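Local atomic coordinates of C2 domain protein (Ramazzottius varieornatus, PDB entry 7DF2), a protein that binds three calcium ions through a C2 domain and may, like other C2 proteins, act in calcium-dependent processes. Residues K71-I76 / Y95-D100; M128-I133 / D144-H149. All coordinates share one frame; numbering follows the deposited sequence. Where two conformers were deposited one is given.

Contact 1: residues K71-I76 / Y95-D100; sequences KIIAFI and YITLVD
Ile72 O takes two backbone N-H groups at once, from Leu98 N at 2.9 Å and Val99 N at 3.3 Å. The first donor lies close to the extension of the carbonyl bond, the second in the carbonyl plane on a lone pair. Leu98 and Val99 thus both face Ile72, a classic beta bulge, and the antiparallel register slips by one residue before Ile73 pairs with Thr97. Beyond it Ala74 and Ile96 resume exchanging both backbone bonds, the straighter being Ile96 N to Ala74 O at 2.7 Å.

On one face of the sheet Ile72 and Val99 stand side by side, and Ala74 CB meets the Leu98 CD1 branch at 3.7 Å. On the face of Lys71, Ile73 and Thr97, the Ile73 side chain crosses Tyr95 at about a right angle, with Ile73 CG1 3.5 Å from Tyr95 CD2. Ile73 CG1 stands between the backbone N and the carbonyl carbon (chi1 67°), which leaves CG2 to meet Thr97 OG1. Tyr95 turns one ring face to Phe75 CB, which sits over the ring centre in a CH-pi contact, 3.8 Å from the centroid. At the exposed end, water 1 donates to Asp100 OD2 at 2.6 Å and accepts a weak bond from NZ of the extended Lys71 chain, while Asp100 OD1 forms a salt bridge with Lys135.

Ile110 of strand 107-119 covers Ile72 and Val99, and Met45 of strand 41-51 meets Ala74: this face packs against the second sheet of the C2 beta-sandwich. The chemistry is therefore divided: apolar toward the sandwich interior, apolar and aromatic around Ile73 and Tyr95, and charged toward the calcium end, where the ammonium group of Lys135, a residue of a calcium site, is probably partly neutralised by the Asp100 carboxylate.

Contact 2: residues M128-I133 / D144-H149; sequences MRVRAI and DNYKCH
Met128 and Cys148 exchange two backbone hydrogen bonds, and the bend of the Met128 chain at chi3 (-77°) turns Met128 CE toward Cys148, which has two conformers and belongs to the Cys148-Cys172 disulfide. Next, Arg129 and Lys147 run side by side, Lys147 CD over one guanidinium face at 3.7 Å from Arg129 NH1. Water 2 accepts from both Arg129 NH1 and Lys147 NZ, bridging the like charges; Asp77 forms a salt bridge with Arg129 NE, and Pro81 O accepts from Lys147 NZ. Val130 pairs with Tyr146, its CG1 reaching Tyr146 CD1 while Val130 O lies at the ring edge. These strands form the antiparallel hairpin 121-136/139-150 of the C2 beta-sandwich, whose Met128, Tyr146 and Cys148 side chains meet strand 181-190. At Arg131 the extended chain sends NH1 to Asn145 OD1 (2.9 Å), the guanidinium and amide planes 45° apart; Glu175 takes Asn145 ND2, and Tyr92 makes a cation-pi contact with the arginine. A leucine in place of Arg131 would probably leave Asn145 OD1 without its mate and Tyr92 without its cation-pi partner. Ala132 N then gives a nearly straight bond to Asp144 O at 2.9 Å, and Ala132 CB meets the edge of the Tyr146 ring near CE1.

Overall arrangement
Both contacts lie in one antiparallel sheet, where strands 70-77 and 121-136 are neighbours: Lys71 N to Ile133 O and Ile73 O to Arg131 N, each 2.9 Å, are probable hydrogen bonds that join them. The centres of the two contacts are about 9 Å apart. Contact 2 is buried and regular, its segments paired in continuous register; contact 1 is only partly buried, has a bulge, and exposes residues of the short strand 96-100. Tyr95 OH packs against Arg129 CD, so the aromatic corner of contact 1 continues into the arginine-rich face of contact 2. That face gathers guanidinium and amide bonds, whereas contact 1 keeps its charges at one end.

Contact 1: residues K71-I76 / Y95-D100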
ATOM      1  N   LYS A  71      -3.319  13.135  -3.377  1.00 17.49           N
ATOM      2  CA  LYS A  71      -3.587  12.023  -4.273  1.00 19.12           C
ATOM      3  C   LYS A  71      -2.838  10.840  -3.682  1.00 18.16           C
ATOM      4  O   LYS A  71      -1.612  10.897  -3.523  1.00 18.99           O
ATOM      5  CB  LYS A  71      -3.126  12.306  -5.706  1.00 19.98           C
ATOM      6  CG  LYS A  71      -3.407  11.127  -6.666  1.00 19.33           C
ATOM      7  CD  LYS A  71      -3.100  11.509  -8.124  1.00 26.18           C
ATOM      8  CE  LYS A  71      -3.332  10.322  -9.062  1.00 37.86           C
ATOM      9  NZ  LYS A  71      -3.023  10.654 -10.487  1.00 37.14           N
ATOM     10  N   ILE A  72      -3.571   9.793  -3.324  1.00 16.15           N
ATOM     11  CA  ILE A  72      -3.012   8.659  -2.599  1.00 17.85           C
ATOM     12  C   ILE A  72      -3.229   7.415  -3.441  1.00 18.31           C
ATOM     13  O   ILE A  72      -4.361   7.122  -3.836  1.00 19.14           O
ATOM     14  CB  ILE A  72      -3.658   8.518  -1.207  1.00 17.58           C
ATOM     15  CG1 ILE A  72      -3.415   9.799  -0.402  1.00 20.00           C
ATOM     16  CG2 ILE A  72      -3.091   7.302  -0.472  1.00 21.37           C
ATOM     17  CD1 ILE A  72      -4.179   9.877   0.935  1.00 17.87           C
ATOM     18  N   ILE A  73      -2.149   6.694  -3.727  1.00 16.88           N
ATOM     19  CA  ILE A  73      -2.197   5.530  -4.606  1.00 16.99           C
ATOM     20  C   ILE A  73      -1.558   4.344  -3.895  1.00 18.72           C
ATOM     21  O   ILE A  73      -0.703   4.508  -3.020  1.00 18.81           O
ATOM     22  CB  ILE A  73      -1.490   5.803  -5.958  1.00 17.36           C
ATOM     23  CG1 ILE A  73       0.016   5.995  -5.744  1.00 19.74           C
ATOM     24  CG2 ILE A  73      -2.077   7.050  -6.630  1.00 21.28           C
ATOM     25  CD1 ILE A  73       0.761   6.343  -7.032  1.00 22.85           C
ATOM     26  N   ALA A  74      -1.996   3.135  -4.259  1.00 17.47           N
ATOM     27  CA  ALA A  74      -1.594   1.931  -3.540  1.00 17.76           C
ATOM     28  C   ALA A  74      -1.377   0.768  -4.499  1.00 17.51           C
ATOM     29  O   ALA A  74      -1.950   0.709  -5.591  1.00 19.66           O
ATOM     30  CB  ALA A  74      -2.634   1.523  -2.486  1.00 20.24           C
ATOM     31  N   PHE A  75      -0.545  -0.176  -4.057  1.00 18.48           N
ATOM     32  CA  PHE A  75      -0.221  -1.357  -4.851  1.00 20.12           C
ATOM     33  C   PHE A  75       0.241  -2.474  -3.922  1.00 21.12           C
ATOM     34  O   PHE A  75       0.956  -2.213  -2.951  1.00 19.79           O
ATOM     35  CB  PHE A  75       0.869  -1.015  -5.876  1.00 18.39           C
ATOM     36  CG  PHE A  75       1.115  -2.098  -6.896  1.00 22.42           C
ATOM     37  CD1 PHE A  75       0.298  -2.212  -8.014  1.00 25.39           C
ATOM     38  CD2 PHE A  75       2.172  -2.984  -6.742  1.00 24.66           C
ATOM     39  CE1 PHE A  75       0.533  -3.197  -8.965  1.00 27.33           C
ATOM     40  CE2 PHE A  75       2.408  -3.971  -7.687  1.00 24.92           C
ATOM     41  CZ  PHE A  75       1.582  -4.075  -8.795  1.00 22.42           C
ATOM     42  N   ILE A  76      -0.171  -3.710  -4.216  1.00 17.66           N
ATOM     43  CA  ILE A  76       0.336  -4.886  -3.511  1.00 18.71           C
ATOM     44  C   ILE A  76       1.482  -5.440  -4.351  1.00 21.35           C
ATOM     45  O   ILE A  76       1.253  -5.952  -5.456  1.00 22.07           O
ATOM     46  CB  ILE A  76      -0.761  -5.946  -3.311  1.00 18.34           C
ATOM     47  CG1 ILE A  76      -1.901  -5.407  -2.444  1.00 20.63           C
ATOM     48  CG2 ILE A  76      -0.175  -7.201  -2.707  1.00 19.16           C
ATOM     49  CD1 ILE A  76      -3.210  -6.244  -2.544  1.00 21.39           C
ATOM     50  N   TYR A  95      -0.091   1.796  -9.947  1.00 27.36           N
ATOM     51  CA  TYR A  95      -0.789   1.792  -8.670  1.00 22.41           C
ATOM     52  C   TYR A  95      -2.275   2.080  -8.879  1.00 21.79           C
ATOM     53  O   TYR A  95      -2.698   2.611  -9.910  1.00 23.60           O
ATOM     54  CB  TYR A  95      -0.213   2.848  -7.720  1.00 20.30           C
ATOM     55  CG  TYR A  95       1.143   2.574  -7.110  1.00 21.96           C
ATOM     56  CD1 TYR A  95       2.240   2.200  -7.889  1.00 20.17           C
ATOM     57  CD2 TYR A  95       1.338   2.746  -5.739  1.00 21.34           C
ATOM     58  CE1 TYR A  95       3.500   1.988  -7.306  1.00 22.26           C
ATOM     59  CE2 TYR A  95       2.582   2.541  -5.157  1.00 19.61           C
ATOM     60  CZ  TYR A  95       3.656   2.167  -5.941  1.00 19.46           C
ATOM     61  OH  TYR A  95       4.869   1.958  -5.330  1.00 21.37           O
ATOM     62  N   ILE A  96      -3.070   1.755  -7.866  1.00 21.66           N
ATOM     63  CA  ILE A  96      -4.503   2.050  -7.857  1.00 20.08           C
ATOM     64  C   ILE A  96      -4.734   3.348  -7.093  1.00 20.27           C
ATOM     65  O   ILE A  96      -4.293   3.478  -5.944  1.00 21.21           O
ATOM     66  CB  ILE A  96      -5.293   0.900  -7.208  1.00 20.50           C
ATOM     67  CG1 ILE A  96      -4.915  -0.448  -7.835  1.00 31.13           C
ATOM     68  CG2 ILE A  96      -6.803   1.192  -7.246  1.00 21.49           C
ATOM     69  CD1 ILE A  96      -5.119  -0.505  -9.315  1.00 36.01           C
ATOM     70  N   THR A  97      -5.452   4.299  -7.701  1.00 19.39           N
ATOM     71  CA  THR A  97      -5.766   5.553  -7.015  1.00 18.26           C
ATOM     72  C   THR A  97      -6.900   5.327  -6.016  1.00 20.00           C
ATOM     73  O   THR A  97      -7.986   4.868  -6.391  1.00 21.52           O
ATOM     74  CB  THR A  97      -6.143   6.652  -8.010  1.00 21.83           C
ATOM     75  OG1 THR A  97      -5.072   6.854  -8.933  1.00 20.35           O
ATOM     76  CG2 THR A  97      -6.390   7.973  -7.296  1.00 19.17           C
ATOM     77  N   LEU A  98      -6.646   5.646  -4.747  1.00 18.23           N
ATOM     78  CA  LEU A  98      -7.636   5.525  -3.687  1.00 19.63           C
ATOM     79  C   LEU A  98      -8.281   6.849  -3.310  1.00 20.53           C
ATOM     80  O   LEU A  98      -9.478   6.881  -2.997  1.00 21.23           O
ATOM     81  CB  LEU A  98      -7.004   4.920  -2.433  1.00 19.46           C
ATOM     82  CG  LEU A  98      -6.225   3.626  -2.627  1.00 21.88           C
ATOM     83  CD1 LEU A  98      -5.691   3.134  -1.290  1.00 24.85           C
ATOM     84  CD2 LEU A  98      -7.086   2.565  -3.278  1.00 23.44           C
ATOM     85  N   VAL A  99      -7.507   7.935  -3.301  1.00 18.57           N
ATOM     86  CA  VAL A  99      -7.967   9.259  -2.912  1.00 18.14           C
ATOM     87  C   VAL A  99      -7.426  10.257  -3.923  1.00 18.84           C
ATOM     88  O   VAL A  99      -6.253  10.188  -4.309  1.00 19.78           O
ATOM     89  CB  VAL A  99      -7.498   9.625  -1.487  1.00 18.28           C
ATOM     90  CG1 VAL A  99      -7.954  11.029  -1.116  1.00 22.98           C
ATOM     91  CG2 VAL A  99      -7.988   8.571  -0.484  1.00 21.62           C
ATOM     92  N   ASP A 100      -8.269  11.198  -4.344  1.00 19.14           N
ATOM     93  CA  ASP A 100      -7.801  12.313  -5.179  1.00 20.41           C
ATOM     94  C   ASP A 100      -8.616  13.535  -4.769  1.00 28.82           C
ATOM     95  O   ASP A 100      -9.683  13.799  -5.340  1.00 28.80           O
ATOM     96  CB  ASP A 100      -7.941  11.993  -6.660  1.00 25.27           C
ATOM     97  CG  ASP A 100      -7.170  12.954  -7.536  1.00 41.81           C
ATOM     98  OD1 ASP A 100      -6.797  14.022  -7.025  1.00 37.21           O
ATOM     99  OD2 ASP A 100      -6.933  12.644  -8.725  1.00 40.88           O
TER
HETATM  100  O   HOH W   1      -6.245  10.904 -10.599  1.00 36.31           O

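Contact 2: residues M128-I133 / D144-H149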
ATOM      1  N   MET A 128       3.309  -4.073   0.811  1.00 19.62           N
ATOM      2  CA  MET A 128       2.216  -3.122   0.644  1.00 19.82           C
ATOM      3  C   MET A 128       2.841  -1.753   0.399  1.00 20.05           C
ATOM      4  O   MET A 128       3.634  -1.283   1.222  1.00 22.46           O
ATOM      5  CB  MET A 128       1.328  -3.112   1.884  1.00 17.50           C
ATOM      6  CG  MET A 128       0.585  -4.424   2.088  1.00 21.05           C
ATOM      7  SD  MET A 128      -0.521  -4.353   3.508  1.00 27.05           S
ATOM      8  CE  MET A 128       0.600  -4.537   4.885  1.00 25.87           C
ATOM      9  N   ARG A 129       2.536  -1.144  -0.748  1.00 17.64           N
ATOM     10  CA  ARG A 129       3.148   0.120  -1.156  1.00 15.65           C
ATOM     11  C   ARG A 129       2.069   1.189  -1.234  1.00 19.60           C
ATOM     12  O   ARG A 129       1.006   0.958  -1.818  1.00 18.75           O
ATOM     13  CB  ARG A 129       3.857  -0.005  -2.512  1.00 17.25           C
ATOM     14  CG  ARG A 129       5.084  -0.904  -2.499  1.00 20.97           C
ATOM     15  CD  ARG A 129       5.842  -0.768  -3.817  1.00 21.81           C
ATOM     16  NE  ARG A 129       7.015  -1.633  -3.842  1.00 26.73           N
ATOM     17  CZ  ARG A 129       8.225  -1.267  -3.434  1.00 30.61           C
ATOM     18  NH1 ARG A 129       8.438  -0.040  -2.962  1.00 25.50           N
ATOM     19  NH2 ARG A 129       9.229  -2.131  -3.500  1.00 26.69           N
ATOM     20  N   VAL A 130       2.342   2.362  -0.659  1.00 17.08           N
ATOM     21  CA  VAL A 130       1.455   3.514  -0.771  1.00 18.37           C
ATOM     22  C   VAL A 130       2.307   4.726  -1.106  1.00 15.60           C
ATOM     23  O   VAL A 130       3.398   4.904  -0.551  1.00 17.66           O
ATOM     24  CB  VAL A 130       0.658   3.779   0.529  1.00 16.27           C
ATOM     25  CG1 VAL A 130      -0.167   5.066   0.415  1.00 18.18           C
ATOM     26  CG2 VAL A 130      -0.259   2.605   0.860  1.00 18.07           C
ATOM     27  N   ARG A 131       1.822   5.549  -2.024  1.00 15.70           N
ATOM     28  CA  ARG A 131       2.464   6.830  -2.295  1.00 18.84           C
ATOM     29  C   ARG A 131       1.437   7.943  -2.158  1.00 19.36           C
ATOM     30  O   ARG A 131       0.327   7.853  -2.700  1.00 18.07           O
ATOM     31  CB  ARG A 131       3.104   6.856  -3.685  1.00 17.14           C
ATOM     32  CG  ARG A 131       3.648   8.252  -4.084  1.00 17.95           C
ATOM     33  CD  ARG A 131       4.401   8.146  -5.415  1.00 24.02           C
ATOM     34  NE  ARG A 131       4.881   9.432  -5.904  1.00 28.61           N
ATOM     35  CZ  ARG A 131       6.046   9.974  -5.560  1.00 27.62           C
ATOM     36  NH1 ARG A 131       6.852   9.343  -4.722  1.00 28.56           N
ATOM     37  NH2 ARG A 131       6.407  11.147  -6.060  1.00 30.63           N
ATOM     38  N   ALA A 132       1.804   8.991  -1.431  1.00 19.76           N
ATOM     39  CA  ALA A 132       0.946  10.151  -1.258  1.00 16.86           C
ATOM     40  C   ALA A 132       1.675  11.386  -1.760  1.00 17.32           C
ATOM     41  O   ALA A 132       2.833  11.613  -1.402  1.00 19.71           O
ATOM     42  CB  ALA A 132       0.549  10.333   0.214  1.00 16.51           C
ATOM     43  N   ILE A 133       1.001  12.181  -2.588  1.00 18.70           N
ATOM     44  CA  ILE A 133       1.541  13.466  -3.026  1.00 17.46           C
ATOM     45  C   ILE A 133       0.474  14.520  -2.792  1.00 18.78           C
ATOM     46  O   ILE A 133      -0.723  14.232  -2.729  1.00 18.99           O
ATOM     47  CB  ILE A 133       1.995  13.488  -4.510  1.00 19.32           C
ATOM     48  CG1 ILE A 133       0.813  13.246  -5.445  1.00 23.05           C
ATOM     49  CG2 ILE A 133       3.045  12.427  -4.772  1.00 19.78           C
ATOM     50  CD1 ILE A 133       0.273  14.495  -6.107  1.00 29.30           C
ATOM     51  N   ASP A 144       4.875  11.372   0.959  1.00 17.49           N
ATOM     52  CA  ASP A 144       5.818  10.302   1.262  1.00 18.27           C
ATOM     53  C   ASP A 144       5.466   9.052   0.474  1.00 16.91           C
ATOM     54  O   ASP A 144       4.382   8.933  -0.109  1.00 19.61           O
ATOM     55  CB  ASP A 144       5.870   9.967   2.758  1.00 18.28           C
ATOM     56  CG  ASP A 144       7.309   9.830   3.267  1.00 19.88           C
ATOM     57  OD1 ASP A 144       8.144   9.336   2.485  1.00 22.06           O
ATOM     58  OD2 ASP A 144       7.605  10.227   4.423  1.00 21.80           O
ATOM     59  N   ASN A 145       6.430   8.129   0.457  1.00 19.11           N
ATOM     60  CA  ASN A 145       6.220   6.732   0.097  1.00 19.03           C
ATOM     61  C   ASN A 145       6.204   5.908   1.382  1.00 20.38           C
ATOM     62  O   ASN A 145       6.949   6.191   2.326  1.00 21.42           O
ATOM     63  CB  ASN A 145       7.323   6.216  -0.835  1.00 20.96           C
ATOM     64  CG  ASN A 145       7.355   6.925  -2.182  1.00 21.81           C
ATOM     65  OD1 ASN A 145       6.327   7.341  -2.707  1.00 22.88           O
ATOM     66  ND2 ASN A 145       8.547   7.042  -2.758  1.00 23.17           N
ATOM     67  N   TYR A 146       5.361   4.879   1.415  1.00 19.49           N
ATOM     68  CA  TYR A 146       5.195   4.037   2.594  1.00 18.29           C
ATOM     69  C   TYR A 146       5.267   2.586   2.147  1.00 23.35           C
ATOM     70  O   TYR A 146       4.610   2.217   1.174  1.00 19.07           O
ATOM     71  CB  TYR A 146       3.840   4.310   3.283  1.00 15.93           C
ATOM     72  CG  TYR A 146       3.549   5.767   3.537  1.00 19.37           C
ATOM     73  CD1 TYR A 146       3.039   6.585   2.525  1.00 18.05           C
ATOM     74  CD2 TYR A 146       3.755   6.328   4.791  1.00 18.81           C
ATOM     75  CE1 TYR A 146       2.776   7.921   2.750  1.00 18.79           C
ATOM     76  CE2 TYR A 146       3.491   7.674   5.032  1.00 19.66           C
ATOM     77  CZ  TYR A 146       3.007   8.467   4.011  1.00 19.47           C
ATOM     78  OH  TYR A 146       2.749   9.805   4.245  1.00 18.06           O
ATOM     79  N   LYS A 147       6.068   1.772   2.833  1.00 22.30           N
ATOM     80  CA  LYS A 147       6.177   0.353   2.499  1.00 23.26           C
ATOM     81  C   LYS A 147       6.151  -0.474   3.772  1.00 29.23           C
ATOM     82  O   LYS A 147       6.902  -0.203   4.714  1.00 26.71           O
ATOM     83  CB  LYS A 147       7.456   0.053   1.706  1.00 22.90           C
ATOM     84  CG  LYS A 147       7.628  -1.418   1.331  1.00 23.09           C
ATOM     85  CD  LYS A 147       8.786  -1.613   0.357  1.00 26.30           C
ATOM     86  CE  LYS A 147      10.128  -1.618   1.086  1.00 34.03           C
ATOM     87  NZ  LYS A 147      11.269  -1.768   0.134  1.00 27.76           N
ATOM     88  N   CYS A 148       5.296  -1.491   3.767  0.56 23.15           N
ATOM     89  CA  CYS A 148       5.049  -2.394   4.879  0.56 22.19           C
ATOM     90  C   CYS A 148       5.077  -3.808   4.319  0.56 24.18           C
ATOM     91  O   CYS A 148       4.463  -4.066   3.279  0.56 23.66           O
ATOM     92  CB  CYS A 148       3.687  -2.083   5.503  0.56 24.25           C
ATOM     93  SG  CYS A 148       3.188  -3.093   6.861  0.56 39.64           S
ATOM     94  N   HIS A 149       5.789  -4.723   4.978  1.00 21.61           N
ATOM     95  CA  HIS A 149       5.904  -6.077   4.458  1.00 24.60           C
ATOM     96  C   HIS A 149       4.938  -7.053   5.114  1.00 24.81           C
ATOM     97  O   HIS A 149       4.739  -7.037   6.330  1.00 29.97           O
ATOM     98  CB  HIS A 149       7.332  -6.587   4.649  1.00 25.49           C
ATOM     99  CG  HIS A 149       8.343  -5.843   3.838  1.00 28.49           C
ATOM    100  ND1 HIS A 149       8.258  -5.741   2.468  1.00 33.25           N
ATOM    101  CD2 HIS A 149       9.458  -5.170   4.202  1.00 34.35           C
ATOM    102  CE1 HIS A 149       9.282  -5.034   2.020  1.00 34.30           C
ATOM    103  NE2 HIS A 149      10.024  -4.677   3.053  1.00 35.58           N
TER
HETATM  104  O   HOH W   2      10.915   0.431  -1.515  1.00 29.10           O